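Local coordinates for beta-galactosidase (Geobacillus stearothermophilus, PDB 4OIF), which probably hydrolyses terminal non-reducing beta-D-galactose residues from beta-D-galactosides, as a zinc-containing glycoside hydrolase of family 42, at residues 118-126 against 157-168; 264-272 against 417-426. One frame throughout, in Å; residues are numbered along the deposited sequence.

Contact 1 of 2, residues 118-126 against 157-168; sequences GRHNHCFTS and NEYGGECHCNLC. With ZN (zinc ion), chain D; GOL (glycerol), chain F.
Cys123 meets Cys163, Cys165 and Cys168 around a zinc ion, a Cys4 site whose metal bonds tie the Cys123 loop to the loop and first turn of helix 166-179, where no clear direct hydrogen bond crosses. The shortest bond is from Cys168 SG, 2.2 Å to the zinc. Sulfur-to-backbone bonds steady the thiolates: Ser126 N gives to Cys123 SG at 3.2 Å, and Cys165, at the N-cap of that helix, accepts at SG from Cys168 N. With SG anti to the backbone N (chi1 163°), Cys123 turns its sulfur to the metal.

Sulfur-aromatic packing adds to this, Cys168 SG approaching the Phe124 ring obliquely, 4.3 Å from its centroid. The Thr125 methyl CG2 meets Leu167 CB.

Polar contacts take over at the other end. The His120 ring is sandwiched, with Arg119 NE over one face and Asn157 O over the opposite one, 3.2 Å above the plane. Arg119, predicted to bind substrate, and Glu158, the predicted proton donor, form a long salt bridge (NH2 to OE1) of charges alone. A glycerol accepts from Arg119 NH2 through O1 and from Asn157 ND2 through O3 (2.8 Å), consistent with a sugar pocket. One water links His120 O to Gly160 N.

Helix 218-246 packs on Phe124 and Glu162, while strands 252-259 and 319-322 of the TIM barrel, the latter carrying Glu322, border Glu158.

Contact 2 of 2, residues 264-272 against 417-426; sequences IPFQGLDYS and YDWENNWALN
Trp419 lies with its indole between two layers: Asp270 CA, Tyr271 N and Ser272 N cover one face, and Tyr417 CE2 sits over the centre of the opposite face. Asp270 CA makes a CH-pi contact, 4.0 Å from the centroid of the five-membered ring. At the indole edge, NE1 gives a hydrogen bond to Phe266 O (2.8 Å), close to the ring plane and almost straight down the carbonyl. The Tyr417 ring carries Pro265 CG over a face, 3.5 Å from CZ, and has Asn422 ND2 at its edge. Trp423, with Trp419 O over a face, donates from NE1 to Gln267 O at 2.8 Å. Were the Trp419 indole cut back to an alanine, Phe266 O would probably lose this donor and a gap would be likely to open between Tyr417 and the backbone of 270-272.

Gln267, bent at chi2 (-44°), folds its amide back so that NE2 donates to Tyr417 OH at 3.1 Å. That hydroxyl accepts from Asn422 ND2 as well (2.7 Å), so two amides grip it.

Asp270 caps helix 271-274: its OD1 receives Ser272 N and Ser272 OG from the same face. Its OD2 comes 4.2 Å from Glu420 OE2, a like-charged approach probably eased by the Arg226 salt bridge to Glu420.

The contact thus packs the barrel domain against the trimerisation domain of the same chain, seating the start of helix 419-427 against the turn between strand 264-265 and helix 271-274, with helix 218-246 touching Trp423 and helix 438-451 touching Tyr417.

Contact 1 is only partly buried, its centre about 21 Å from that of the chain, and joins a loop to a second loop and the start of helix 166-179, both within the catalytic barrel domain; it relies on a metal and on polar groups facing the predicted active site, and a second subunit packs on Arg119. Contact 2, its centre about 10 Å from that of the chain, is mostly buried and joins the barrel domain to the trimerisation domain through aromatic packing and side-chain-to-carbonyl bonds, without touching a neighbouring chain. Helix 218-246 borders both. They meet directly where Leu269 CD1 packs 3.4 Å from Tyr159 O.

Contact 1 of 2, residues 118-126 against 157-168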
# COMPACT_ATOMS: atom_id res chain seq x y z
N GLY A 118 7.29 -21.14 9.50
CA GLY A 118 7.46 -20.03 10.42
C GLY A 118 7.50 -20.51 11.85
O GLY A 118 8.07 -21.56 12.14
N ARG A 119 6.89 -19.75 12.75
CA ARG A 119 6.90 -20.04 14.17
C ARG A 119 5.79 -19.28 14.88
O ARG A 119 5.18 -18.38 14.30
CB ARG A 119 8.24 -19.66 14.80
CG ARG A 119 8.49 -18.17 14.74
CD ARG A 119 9.78 -17.78 15.44
NE ARG A 119 9.88 -16.33 15.56
CZ ARG A 119 10.80 -15.72 16.31
NH1 ARG A 119 11.71 -16.44 16.96
NH2 ARG A 119 10.83 -14.40 16.38
N HIS A 120 5.57 -19.63 16.15
CA HIS A 120 4.65 -18.91 17.02
C HIS A 120 3.21 -18.99 16.51
O HIS A 120 2.38 -18.16 16.88
CB HIS A 120 5.02 -17.42 17.16
CG HIS A 120 6.40 -17.17 17.66
ND1 HIS A 120 6.99 -15.92 17.61
CD2 HIS A 120 7.32 -17.99 18.23
CE1 HIS A 120 8.20 -15.98 18.12
NE2 HIS A 120 8.43 -17.22 18.50
N ASN A 121 2.91 -19.98 15.66
CA ASN A 121 1.68 -19.89 14.90
C ASN A 121 0.83 -21.17 14.93
O ASN A 121 0.29 -21.61 13.91
CB ASN A 121 2.01 -19.49 13.47
CG ASN A 121 3.06 -20.39 12.84
OD1 ASN A 121 3.42 -21.43 13.41
ND2 ASN A 121 3.54 -20.01 11.66
N HIS A 122 0.71 -21.74 16.11
CA HIS A 122 -0.16 -22.88 16.35
C HIS A 122 -1.59 -22.45 16.65
O HIS A 122 -1.83 -21.37 17.18
CB HIS A 122 0.37 -23.68 17.52
CG HIS A 122 0.39 -22.90 18.80
ND1 HIS A 122 1.36 -21.96 19.09
CD2 HIS A 122 -0.45 -22.91 19.86
CE1 HIS A 122 1.12 -21.44 20.28
NE2 HIS A 122 0.03 -22.00 20.77
N CYS A 123 -2.55 -23.32 16.33
CA CYS A 123 -3.92 -23.17 16.80
C CYS A 123 -3.93 -23.26 18.33
O CYS A 123 -3.48 -24.27 18.89
CB CYS A 123 -4.81 -24.24 16.15
SG CYS A 123 -6.43 -24.53 16.97
N PHE A 124 -4.44 -22.25 19.02
CA PHE A 124 -4.37 -22.29 20.47
C PHE A 124 -5.50 -23.15 21.10
O PHE A 124 -5.55 -23.33 22.33
CB PHE A 124 -4.40 -20.87 21.09
CG PHE A 124 -5.46 -19.95 20.51
CD1 PHE A 124 -6.75 -20.38 20.35
CD2 PHE A 124 -5.18 -18.59 20.33
CE1 PHE A 124 -7.73 -19.54 19.90
CE2 PHE A 124 -6.15 -17.70 19.87
CZ PHE A 124 -7.46 -18.20 19.66
N THR A 125 -6.40 -23.70 20.28
CA THR A 125 -7.51 -24.52 20.81
C THR A 125 -7.21 -26.02 20.69
O THR A 125 -7.58 -26.80 21.56
CB THR A 125 -8.86 -24.20 20.11
OG1 THR A 125 -9.31 -22.89 20.47
CG2 THR A 125 -9.94 -25.19 20.54
N SER A 126 -6.54 -26.41 19.60
CA SER A 126 -6.25 -27.83 19.31
C SER A 126 -5.88 -28.69 20.53
O SER A 126 -4.94 -28.36 21.27
CB SER A 126 -5.12 -27.91 18.28
OG SER A 126 -4.50 -29.18 18.31
N ASN A 157 7.56 -19.12 23.40
CA ASN A 157 8.29 -17.94 22.99
C ASN A 157 7.41 -16.90 22.30
O ASN A 157 6.73 -17.21 21.32
CB ASN A 157 9.45 -18.33 22.07
CG ASN A 157 10.41 -17.20 21.86
OD1 ASN A 157 11.28 -16.94 22.70
ND2 ASN A 157 10.26 -16.50 20.74
N GLU A 158 7.45 -15.66 22.82
CA GLU A 158 6.72 -14.52 22.26
C GLU A 158 5.31 -14.88 21.79
O GLU A 158 4.98 -14.71 20.61
CB GLU A 158 7.51 -13.90 21.10
CG GLU A 158 8.76 -13.15 21.54
CD GLU A 158 9.36 -12.25 20.47
OE1 GLU A 158 9.32 -12.61 19.27
OE2 GLU A 158 9.90 -11.18 20.85
N TYR A 159 4.50 -15.41 22.71
CA TYR A 159 3.09 -15.72 22.46
C TYR A 159 2.39 -14.63 21.66
O TYR A 159 2.60 -13.44 21.92
CB TYR A 159 2.34 -15.90 23.78
CG TYR A 159 2.49 -17.23 24.46
CD1 TYR A 159 2.15 -18.42 23.82
CD2 TYR A 159 2.93 -17.30 25.79
CE1 TYR A 159 2.26 -19.65 24.46
CE2 TYR A 159 3.05 -18.52 26.44
CZ TYR A 159 2.71 -19.69 25.78
OH TYR A 159 2.83 -20.90 26.43
N GLY A 160 1.55 -15.01 20.71
CA GLY A 160 0.91 -14.03 19.87
C GLY A 160 0.23 -14.62 18.66
O GLY A 160 0.60 -15.70 18.19
N GLY A 161 -0.78 -13.91 18.16
CA GLY A 161 -1.53 -14.36 17.01
C GLY A 161 -2.84 -15.01 17.40
O GLY A 161 -3.11 -15.26 18.58
N GLU A 162 -3.67 -15.29 16.41
CA GLU A 162 -4.96 -15.89 16.68
C GLU A 162 -5.29 -16.97 15.68
O GLU A 162 -4.60 -17.13 14.66
CB GLU A 162 -6.04 -14.81 16.69
CG GLU A 162 -5.96 -13.83 15.53
CD GLU A 162 -6.82 -12.60 15.75
OE1 GLU A 162 -6.48 -11.79 16.65
OE2 GLU A 162 -7.83 -12.43 15.03
N CYS A 163 -6.32 -17.74 15.97
CA CYS A 163 -6.79 -18.77 15.06
C CYS A 163 -8.32 -18.72 14.99
O CYS A 163 -8.98 -18.46 15.99
CB CYS A 163 -6.30 -20.15 15.49
SG CYS A 163 -6.80 -21.46 14.35
N HIS A 164 -8.85 -18.97 13.79
CA HIS A 164 -10.27 -18.82 13.51
C HIS A 164 -10.89 -20.11 13.01
O HIS A 164 -11.98 -20.09 12.43
CB HIS A 164 -10.49 -17.73 12.46
CG HIS A 164 -10.00 -16.38 12.88
ND1 HIS A 164 -10.85 -15.40 13.34
CD2 HIS A 164 -8.76 -15.85 12.88
CE1 HIS A 164 -10.15 -14.31 13.62
NE2 HIS A 164 -8.88 -14.56 13.34
N CYS A 165 -10.21 -21.23 13.20
CA CYS A 165 -10.73 -22.52 12.77
C CYS A 165 -12.01 -22.86 13.53
O CYS A 165 -12.39 -22.14 14.46
CB CYS A 165 -9.68 -23.62 12.97
SG CYS A 165 -9.44 -24.15 14.66
N ASN A 166 -12.66 -23.95 13.14
CA ASN A 166 -13.96 -24.27 13.73
C ASN A 166 -13.84 -24.68 15.20
O ASN A 166 -14.78 -24.45 15.99
CB ASN A 166 -14.68 -25.34 12.91
CG ASN A 166 -15.13 -24.83 11.54
OD1 ASN A 166 -15.41 -23.64 11.36
ND2 ASN A 166 -15.20 -25.74 10.57
N LEU A 167 -12.68 -25.21 15.59
CA LEU A 167 -12.40 -25.52 16.98
C LEU A 167 -12.42 -24.25 17.81
O LEU A 167 -13.07 -24.17 18.86
CB LEU A 167 -11.04 -26.21 17.09
CG LEU A 167 -10.94 -27.56 16.38
CD1 LEU A 167 -9.68 -28.29 16.82
CD2 LEU A 167 -12.16 -28.40 16.67
N CYS A 168 -11.71 -23.25 17.30
CA CYS A 168 -11.65 -21.94 17.92
C CYS A 168 -13.00 -21.21 17.89
O CYS A 168 -13.31 -20.46 18.81
CB CYS A 168 -10.57 -21.10 17.24
SG CYS A 168 -8.85 -21.67 17.60
ZN ZN D . -7.93 -22.87 15.97
C1 GOL F . 14.39 -13.72 17.95
O1 GOL F . 13.71 -13.39 16.75
C2 GOL F . 13.42 -14.50 18.81
O2 GOL F . 14.10 -15.52 19.51
C3 GOL F . 12.69 -13.53 19.74
O3 GOL F . 11.80 -14.22 20.60
O HOH W 1 2.41 -17.77 19.71

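Contact 2 of 2, residues 264-272 against 417-426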
# COMPACT_ATOMS: atom_id res chain seq x y z
N ILE A 264 5.62 0.67 21.59
CA ILE A 264 4.40 0.73 22.36
C ILE A 264 4.14 -0.64 22.97
O ILE A 264 4.78 -1.61 22.58
CB ILE A 264 3.21 1.18 21.49
CG1 ILE A 264 2.83 0.07 20.51
CG2 ILE A 264 3.57 2.48 20.76
CD1 ILE A 264 1.75 0.46 19.55
N PRO A 265 3.26 -0.71 23.97
CA PRO A 265 3.02 -2.05 24.51
C PRO A 265 2.53 -2.99 23.43
O PRO A 265 1.82 -2.55 22.52
CB PRO A 265 1.94 -1.81 25.57
CG PRO A 265 2.12 -0.39 25.97
CD PRO A 265 2.64 0.35 24.78
N PHE A 266 2.94 -4.25 23.50
CA PHE A 266 2.47 -5.26 22.57
C PHE A 266 0.94 -5.22 22.55
O PHE A 266 0.30 -5.16 23.61
CB PHE A 266 2.99 -6.65 22.97
CG PHE A 266 2.50 -7.75 22.07
CD1 PHE A 266 2.83 -7.76 20.73
CD2 PHE A 266 1.74 -8.79 22.58
CE1 PHE A 266 2.39 -8.78 19.90
CE2 PHE A 266 1.30 -9.82 21.76
CZ PHE A 266 1.62 -9.81 20.41
N GLN A 267 0.37 -5.21 21.34
CA GLN A 267 -1.06 -5.00 21.18
C GLN A 267 -1.82 -6.29 21.02
O GLN A 267 -3.04 -6.29 21.12
CB GLN A 267 -1.33 -4.09 19.98
CG GLN A 267 -1.01 -2.63 20.25
CD GLN A 267 -1.54 -2.20 21.60
OE1 GLN A 267 -2.75 -2.04 21.79
NE2 GLN A 267 -0.63 -2.05 22.57
N GLY A 268 -1.11 -7.39 20.81
CA GLY A 268 -1.75 -8.67 20.52
C GLY A 268 -2.33 -9.43 21.71
O GLY A 268 -3.12 -10.35 21.53
N LEU A 269 -1.92 -9.05 22.91
CA LEU A 269 -2.34 -9.75 24.13
C LEU A 269 -2.45 -8.78 25.29
O LEU A 269 -1.68 -7.82 25.39
CB LEU A 269 -1.36 -10.87 24.47
CG LEU A 269 -1.28 -12.08 23.55
CD1 LEU A 269 -0.09 -12.96 23.93
CD2 LEU A 269 -2.58 -12.88 23.60
N ASP A 270 -3.41 -9.01 26.17
CA ASP A 270 -3.54 -8.19 27.36
C ASP A 270 -2.56 -8.67 28.44
O ASP A 270 -2.85 -9.60 29.19
CB ASP A 270 -4.98 -8.22 27.87
CG ASP A 270 -5.24 -7.21 28.96
OD1 ASP A 270 -4.27 -6.59 29.46
OD2 ASP A 270 -6.42 -7.01 29.32
N TYR A 271 -1.40 -8.03 28.52
CA TYR A 271 -0.38 -8.46 29.46
C TYR A 271 -0.75 -8.18 30.91
O TYR A 271 -0.19 -8.78 31.82
CB TYR A 271 0.95 -7.77 29.15
CG TYR A 271 1.68 -8.32 27.95
CD1 TYR A 271 1.45 -9.62 27.50
CD2 TYR A 271 2.60 -7.54 27.27
CE1 TYR A 271 2.12 -10.12 26.41
CE2 TYR A 271 3.27 -8.03 26.18
CZ TYR A 271 3.03 -9.32 25.75
OH TYR A 271 3.72 -9.80 24.66
N SER A 272 -1.70 -7.26 31.14
CA SER A 272 -2.08 -6.95 32.51
C SER A 272 -2.82 -8.15 33.10
O SER A 272 -2.86 -8.34 34.31
CB SER A 272 -2.96 -5.70 32.58
OG SER A 272 -4.27 -5.96 32.15
N TYR A 417 -2.48 2.92 32.15
CA TYR A 417 -2.59 2.39 30.81
C TYR A 417 -3.59 1.22 30.83
O TYR A 417 -3.65 0.48 31.80
CB TYR A 417 -1.23 1.92 30.31
CG TYR A 417 -1.27 1.18 29.00
CD1 TYR A 417 -1.48 1.85 27.81
CD2 TYR A 417 -1.09 -0.20 28.95
CE1 TYR A 417 -1.51 1.18 26.60
CE2 TYR A 417 -1.13 -0.89 27.74
CZ TYR A 417 -1.33 -0.18 26.56
OH TYR A 417 -1.38 -0.81 25.34
N ASP A 418 -4.36 1.07 29.75
CA ASP A 418 -5.33 -0.02 29.67
C ASP A 418 -5.35 -0.62 28.25
O ASP A 418 -5.59 0.08 27.26
CB ASP A 418 -6.72 0.49 30.07
CG ASP A 418 -7.72 -0.63 30.24
OD1 ASP A 418 -7.70 -1.29 31.29
OD2 ASP A 418 -8.55 -0.84 29.34
N TRP A 419 -5.07 -1.92 28.18
CA TRP A 419 -5.00 -2.67 26.92
C TRP A 419 -6.34 -2.68 26.20
O TRP A 419 -6.42 -2.48 24.98
CB TRP A 419 -4.54 -4.11 27.16
CG TRP A 419 -3.04 -4.36 26.96
CD1 TRP A 419 -2.43 -4.75 25.80
CD2 TRP A 419 -2.00 -4.25 27.94
NE1 TRP A 419 -1.07 -4.88 26.00
CE2 TRP A 419 -0.78 -4.58 27.30
CE3 TRP A 419 -1.97 -3.91 29.30
CZ2 TRP A 419 0.45 -4.58 27.98
CZ3 TRP A 419 -0.75 -3.90 29.98
CH2 TRP A 419 0.45 -4.24 29.31
N GLU A 420 -7.40 -2.93 26.95
CA GLU A 420 -8.72 -3.00 26.34
C GLU A 420 -9.11 -1.62 25.80
O GLU A 420 -9.68 -1.51 24.73
CB GLU A 420 -9.74 -3.54 27.35
CG GLU A 420 -9.58 -5.06 27.57
CD GLU A 420 -10.51 -5.66 28.63
OE1 GLU A 420 -11.15 -4.92 29.40
OE2 GLU A 420 -10.59 -6.90 28.69
N ASN A 421 -8.75 -0.56 26.53
CA ASN A 421 -8.94 0.80 26.05
C ASN A 421 -8.18 1.06 24.75
O ASN A 421 -8.70 1.69 23.83
CB ASN A 421 -8.50 1.81 27.12
CG ASN A 421 -8.67 3.24 26.67
OD1 ASN A 421 -9.77 3.68 26.34
ND2 ASN A 421 -7.58 3.99 26.67
N ASN A 422 -6.94 0.59 24.67
CA ASN A 422 -6.16 0.68 23.45
C ASN A 422 -6.90 -0.00 22.28
O ASN A 422 -7.09 0.59 21.21
CB ASN A 422 -4.78 0.05 23.67
CG ASN A 422 -3.71 0.64 22.77
OD1 ASN A 422 -4.01 1.22 21.73
ND2 ASN A 422 -2.46 0.47 23.16
N TRP A 423 -7.32 -1.24 22.50
CA TRP A 423 -8.10 -1.99 21.52
C TRP A 423 -9.34 -1.22 21.03
O TRP A 423 -9.51 -0.97 19.83
CB TRP A 423 -8.53 -3.34 22.10
CG TRP A 423 -7.39 -4.29 22.35
CD1 TRP A 423 -6.12 -4.20 21.84
CD2 TRP A 423 -7.40 -5.47 23.17
NE1 TRP A 423 -5.35 -5.24 22.29
CE2 TRP A 423 -6.11 -6.04 23.11
CE3 TRP A 423 -8.38 -6.10 23.96
CZ2 TRP A 423 -5.77 -7.21 23.80
CZ3 TRP A 423 -8.04 -7.26 24.64
CH2 TRP A 423 -6.75 -7.80 24.56
N ALA A 424 -10.17 -0.82 21.97
CA ALA A 424 -11.46 -0.24 21.65
C ALA A 424 -11.30 1.12 20.98
O ALA A 424 -11.97 1.43 19.99
CB ALA A 424 -12.32 -0.14 22.90
N LEU A 425 -10.39 1.93 21.50
CA LEU A 425 -10.14 3.22 20.88
C LEU A 425 -9.59 3.05 19.47
O LEU A 425 -9.97 3.81 18.58
CB LEU A 425 -9.17 4.05 21.73
CG LEU A 425 -8.73 5.37 21.12
CD1 LEU A 425 -9.94 6.24 20.84
CD2 LEU A 425 -7.78 6.09 22.07
N ASN A 426 -8.72 2.06 19.26
CA ASN A 426 -8.16 1.84 17.92
C ASN A 426 -9.20 1.36 16.92
O ASN A 426 -9.18 1.77 15.76
CB ASN A 426 -7.00 0.84 17.97
CG ASN A 426 -5.69 1.49 18.38
OD1 ASN A 426 -5.54 2.70 18.30
ND2 ASN A 426 -4.75 0.68 18.83
O HOH W 2 -7.31 -4.14 29.74
O HOH W 3 -8.64 -8.54 28.24
O HOH W 4 -5.03 -3.18 30.88